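Local coordinates for double stranded RNA binding protein A (Xenopus laevis, PDB 1DI2) that binds double-stranded RNA through an alpha-beta-beta-beta-alpha domain, the second such domain of the protein, at residues Q7-Q12 and K62-F67; T35-C38 and F43-T46. The protein carries 1 engineered substitution. All blocks are in the same frame, centred on the assembly; numbering follows the deposited sequence.

How the contacts relate
Contact 1 joins the first and last helices of the domain, 2-13 and 52-68, near the protein surface; contact 2 joins strands 33-40 and 43-49 of the antiparallel sheet and is partly buried nearer the centre of the chain. The chemistry follows the place: contact 1 is wholly apolar, a few side chains meeting between the two helices, whereas contact 2 rests on backbone hydrogen bonds between adjacent strands. Their centres lie about 12 Å apart and helix 52-68 connects them. Its Phe-67 packs on Phe-43, its Leu-63 on Phe-43 and Cys-38, and Lys-62 NZ probably hydrogen-bonds to Thr-46 O at 3.1 Å.

Contact 1: Q7-Q12 and K62-F67; sequences QELAVQ and KLLTKF
Helical turns 7-12 and 62-67 lie side by side, with the nearest CA atoms, those of Leu-9 and Leu-64, 9.1 Å apart. Backbone hydrogen bonds run within each helix, as from Val-11 N to Gln-7 O and from Phe-67 N to Leu-63 O, and across the contact only side chains meet. Leu-9 carries the contact. Its side chain leaves the backbone toward helix 52-68, and CG, anti to the backbone N (chi1 176°), brings the methyls to the ring of Phe-67, which arrives from the opposite direction. The CD2 methyl sits over the middle of one ring face, 3.7 Å from the centroid of Phe-67 and 13° off the ring normal, a CH-pi contact. The second methyl, CD1, stays on the same side of the ring but is shifted outward past Phe-67 CE2, 3.8 Å from that atom. CD2 thus covers the face while CD1 touches CE2 and CZ at its margin, a fit between a forked aliphatic end and a flat aromatic surface. Leu-64, one turn back along helix 52-68, adds a lighter touch: its CD2 comes within 4.1 Å of Leu-9 CD2, which therefore meets both residues. Leu-64 also packs on Ser-5 and Leu-6 and Phe-67 on Lys-13, all of helix 2-13, and Leu-9 touches Trp-15 in the loop that follows. The contact joins the two helices of the domain about 17 Å (nearest atom) from the bound RNA and takes no part in gripping it. Dispersion and the hydrophobic effect supply the attraction; with no polar bond across it, the contact depends on how closely methyl and ring fit.

Contact 2: T35-C38 and F43-T46; sequences TITC and FVET
The beta hairpin of strands 33-40 and 43-49, part of the three-stranded sheet of the double-stranded RNA binding fold, is paired here through residues 35-38 and 43-46. The strands run antiparallel, their segment axes 4.6 Å apart at closest. Cys-38 and Glu-45 form a hydrogen-bonded pair: Cys-38 N donates to Glu-45 O at 2.7 Å, almost straight at 172°, and Glu-45 N returns a bond to Cys-38 O at 3.0 Å. Thr-37 and Thr-46 make the neighbouring non-hydrogen-bonded pair, where Thr-37 CA also offers its hydrogen to Glu-45 O at 3.3 Å. On the threonine face, with OG1 beside the backbone N (chi1 -64°), the CG2 methyl of Thr-37 lies anti to that N and meets Val-44 CG1 at 3.8 Å; beta-branched residues suit such extended strands. On the other face Cys-38, small and apolar enough to be buried, packs against Ala-59 of helix 52-68. The Glu-45 side chain curls forward to its own chain, OE2 accepting from Thr-46 N at 2.8 Å with its anti lone pair. Glu-45 O accepts both the Cys-38 amide and the Thr-37 CA-H, which satisfies this carbonyl between the strands; the paired amides hold the strands together, while the side chains determine what each face meets.

Contact 1: Q7-Q12 and K62-F67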
loop_
_atom_site.group_PDB
_atom_site.type_symbol
_atom_site.label_atom_id
_atom_site.label_comp_id
_atom_site.label_asym_id
_atom_site.label_seq_id
_atom_site.Cartn_x
_atom_site.Cartn_y
_atom_site.Cartn_z
ATOM N N GLN E 7 4.889 2.306 19.648
ATOM C CA GLN E 7 5.086 1.359 20.746
ATOM C C GLN E 7 6.296 1.754 21.583
ATOM O O GLN E 7 6.236 1.732 22.821
ATOM C CB GLN E 7 5.282 -0.072 20.220
ATOM C CG GLN E 7 5.578 -1.083 21.318
ATOM C CD GLN E 7 5.610 -2.521 20.817
ATOM O OE1 GLN E 7 4.620 -3.027 20.284
ATOM N NE2 GLN E 7 6.748 -3.186 20.993
ATOM N N GLU E 8 7.391 2.112 20.908
ATOM C CA GLU E 8 8.622 2.505 21.594
ATOM C C GLU E 8 8.423 3.749 22.438
ATOM O O GLU E 8 8.967 3.851 23.547
ATOM C CB GLU E 8 9.739 2.711 20.571
ATOM C CG GLU E 8 10.337 1.397 20.069
ATOM C CD GLU E 8 11.299 1.601 18.922
ATOM O OE1 GLU E 8 12.168 2.491 19.019
ATOM O OE2 GLU E 8 11.190 0.859 17.928
ATOM N N LEU E 9 7.660 4.697 21.900
ATOM C CA LEU E 9 7.343 5.927 22.618
ATOM C C LEU E 9 6.672 5.551 23.936
ATOM O O LEU E 9 7.125 5.953 25.015
ATOM C CB LEU E 9 6.381 6.787 21.789
ATOM C CG LEU E 9 5.853 8.074 22.434
ATOM C CD1 LEU E 9 7.023 8.993 22.729
ATOM C CD2 LEU E 9 4.850 8.769 21.500
ATOM N N ALA E 10 5.600 4.765 23.837
ATOM C CA ALA E 10 4.831 4.327 25.009
ATOM C C ALA E 10 5.720 3.644 26.049
ATOM O O ALA E 10 5.689 3.990 27.237
ATOM C CB ALA E 10 3.691 3.367 24.577
ATOM N N VAL E 11 6.514 2.676 25.602
ATOM C CA VAL E 11 7.399 1.951 26.501
ATOM C C VAL E 11 8.401 2.894 27.157
ATOM O O VAL E 11 8.707 2.768 28.342
ATOM C CB VAL E 11 8.159 0.820 25.750
ATOM C CG1 VAL E 11 9.228 0.201 26.656
ATOM C CG2 VAL E 11 7.170 -0.266 25.323
ATOM N N GLN E 12 8.910 3.844 26.384
ATOM C CA GLN E 12 9.880 4.796 26.904
ATOM C C GLN E 12 9.232 5.744 27.908
ATOM O O GLN E 12 9.837 6.102 28.919
ATOM C CB GLN E 12 10.517 5.558 25.731
ATOM C CG GLN E 12 11.518 6.656 26.092
ATOM C CD GLN E 12 10.854 7.990 26.401
ATOM O OE1 GLN E 12 10.167 8.140 27.411
ATOM N NE2 GLN E 12 11.051 8.969 25.515
ATOM N N LYS E 62 -1.157 9.033 12.653
ATOM C CA LYS E 62 -1.936 10.191 13.084
ATOM C C LYS E 62 -1.733 10.467 14.564
ATOM O O LYS E 62 -1.637 11.621 14.987
ATOM C CB LYS E 62 -3.428 9.983 12.838
ATOM C CG LYS E 62 -3.857 10.052 11.389
ATOM C CD LYS E 62 -5.370 10.034 11.320
ATOM C CE LYS E 62 -5.864 10.221 9.907
ATOM N NZ LYS E 62 -7.348 10.206 9.875
ATOM N N LEU E 63 -1.663 9.403 15.357
ATOM C CA LEU E 63 -1.493 9.574 16.791
ATOM C C LEU E 63 -0.133 10.199 17.113
ATOM O O LEU E 63 -0.035 11.050 17.991
ATOM C CB LEU E 63 -1.693 8.227 17.493
ATOM C CG LEU E 63 -1.952 8.353 18.993
ATOM C CD1 LEU E 63 -2.979 7.341 19.425
ATOM C CD2 LEU E 63 -0.656 8.216 19.756
ATOM N N LEU E 64 0.904 9.783 16.387
ATOM C CA LEU E 64 2.245 10.325 16.569
ATOM C C LEU E 64 2.268 11.799 16.183
ATOM O O LEU E 64 2.927 12.619 16.825
ATOM C CB LEU E 64 3.250 9.555 15.714
ATOM C CG LEU E 64 3.524 8.129 16.190
ATOM C CD1 LEU E 64 4.348 7.379 15.161
ATOM C CD2 LEU E 64 4.258 8.212 17.522
ATOM N N THR E 65 1.544 12.123 15.115
ATOM C CA THR E 65 1.450 13.491 14.637
ATOM C C THR E 65 0.672 14.316 15.679
ATOM O O THR E 65 0.984 15.498 15.903
ATOM C CB THR E 65 0.764 13.540 13.249
ATOM O OG1 THR E 65 1.691 13.089 12.246
ATOM C CG2 THR E 65 0.272 14.950 12.929
ATOM N N LYS E 66 -0.316 13.707 16.326
ATOM C CA LYS E 66 -1.066 14.437 17.352
ATOM C C LYS E 66 -0.186 14.578 18.580
ATOM O O LYS E 66 -0.294 15.546 19.343
ATOM C CB LYS E 66 -2.360 13.713 17.726
ATOM C CG LYS E 66 -3.227 14.500 18.695
ATOM C CD LYS E 66 -4.578 13.830 18.911
ATOM C CE LYS E 66 -5.421 14.648 19.881
ATOM N NZ LYS E 66 -6.743 14.027 20.107
ATOM N N PHE E 67 0.714 13.617 18.754
ATOM C CA PHE E 67 1.606 13.635 19.902
ATOM C C PHE E 67 2.631 14.749 19.791
ATOM O O PHE E 67 2.952 15.384 20.801
ATOM C CB PHE E 67 2.343 12.299 20.052
ATOM C CG PHE E 67 3.452 12.329 21.078
ATOM C CD1 PHE E 67 3.171 12.429 22.443
ATOM C CD2 PHE E 67 4.787 12.337 20.671
ATOM C CE1 PHE E 67 4.209 12.537 23.383
ATOM C CE2 PHE E 67 5.826 12.446 21.604
ATOM C CZ PHE E 67 5.534 12.548 22.963
#

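Contact 2: T35-C38 and F43-T46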
loop_
_atom_site.group_PDB
_atom_site.type_symbol
_atom_site.label_atom_id
_atom_site.label_comp_id
_atom_site.label_asym_id
_atom_site.label_seq_id
_atom_site.Cartn_x
_atom_site.Cartn_y
_atom_site.Cartn_z
ATOM N N THR E 35 -11.534 0.920 9.169
ATOM C CA THR E 35 -11.208 2.046 10.021
ATOM C C THR E 35 -10.785 1.452 11.356
ATOM O O THR E 35 -11.485 0.612 11.926
ATOM C CB THR E 35 -12.409 2.989 10.204
ATOM O OG1 THR E 35 -12.777 3.534 8.932
ATOM C CG2 THR E 35 -12.034 4.139 11.135
ATOM N N ILE E 36 -9.615 1.865 11.827
ATOM C CA ILE E 36 -9.085 1.369 13.085
ATOM C C ILE E 36 -8.862 2.522 14.042
ATOM O O ILE E 36 -8.434 3.592 13.631
ATOM C CB ILE E 36 -7.752 0.623 12.842
ATOM C CG1 ILE E 36 -8.056 -0.698 12.126
ATOM C CG2 ILE E 36 -6.978 0.424 14.169
ATOM C CD1 ILE E 36 -6.850 -1.589 11.918
ATOM N N THR E 37 -9.196 2.308 15.310
ATOM C CA THR E 37 -8.999 3.331 16.324
ATOM C C THR E 37 -7.752 2.967 17.137
ATOM O O THR E 37 -7.571 1.812 17.552
ATOM C CB THR E 37 -10.225 3.439 17.281
ATOM O OG1 THR E 37 -11.376 3.872 16.544
ATOM C CG2 THR E 37 -9.962 4.469 18.398
ATOM N N CYS E 38 -6.883 3.952 17.333
ATOM C CA CYS E 38 -5.667 3.747 18.107
ATOM C C CYS E 38 -5.755 4.564 19.396
ATOM O O CYS E 38 -5.875 5.788 19.353
ATOM C CB CYS E 38 -4.430 4.187 17.322
ATOM S SG CYS E 38 -2.894 4.130 18.317
ATOM N N PHE E 43 -4.341 9.765 24.298
ATOM C CA PHE E 43 -4.653 10.031 22.893
ATOM C C PHE E 43 -5.607 9.020 22.259
ATOM O O PHE E 43 -5.625 7.831 22.611
ATOM C CB PHE E 43 -3.368 10.050 22.051
ATOM C CG PHE E 43 -2.304 10.960 22.577
ATOM C CD1 PHE E 43 -1.486 10.551 23.620
ATOM C CD2 PHE E 43 -2.128 12.234 22.041
ATOM C CE1 PHE E 43 -0.499 11.387 24.129
ATOM C CE2 PHE E 43 -1.134 13.093 22.547
ATOM C CZ PHE E 43 -0.318 12.659 23.598
ATOM N N VAL E 44 -6.375 9.503 21.288
ATOM C CA VAL E 44 -7.296 8.655 20.568
ATOM C C VAL E 44 -7.309 9.168 19.140
ATOM O O VAL E 44 -7.542 10.357 18.904
ATOM C CB VAL E 44 -8.729 8.743 21.115
ATOM C CG1 VAL E 44 -9.555 7.600 20.532
ATOM C CG2 VAL E 44 -8.732 8.691 22.634
ATOM N N GLU E 45 -7.030 8.282 18.192
ATOM C CA GLU E 45 -7.041 8.651 16.786
ATOM C C GLU E 45 -7.622 7.538 15.933
ATOM O O GLU E 45 -7.626 6.373 16.323
ATOM C CB GLU E 45 -5.630 8.988 16.293
ATOM C CG GLU E 45 -5.328 10.477 16.203
ATOM C CD GLU E 45 -6.278 11.225 15.260
ATOM O OE1 GLU E 45 -6.060 12.432 15.026
ATOM O OE2 GLU E 45 -7.248 10.617 14.758
ATOM N N THR E 46 -8.112 7.911 14.760
ATOM C CA THR E 46 -8.693 6.939 13.855
ATOM C C THR E 46 -7.939 6.964 12.529
ATOM O O THR E 46 -7.430 8.008 12.104
ATOM C CB THR E 46 -10.155 7.257 13.575
ATOM O OG1 THR E 46 -10.230 8.451 12.798
ATOM C CG2 THR E 46 -10.906 7.473 14.878
#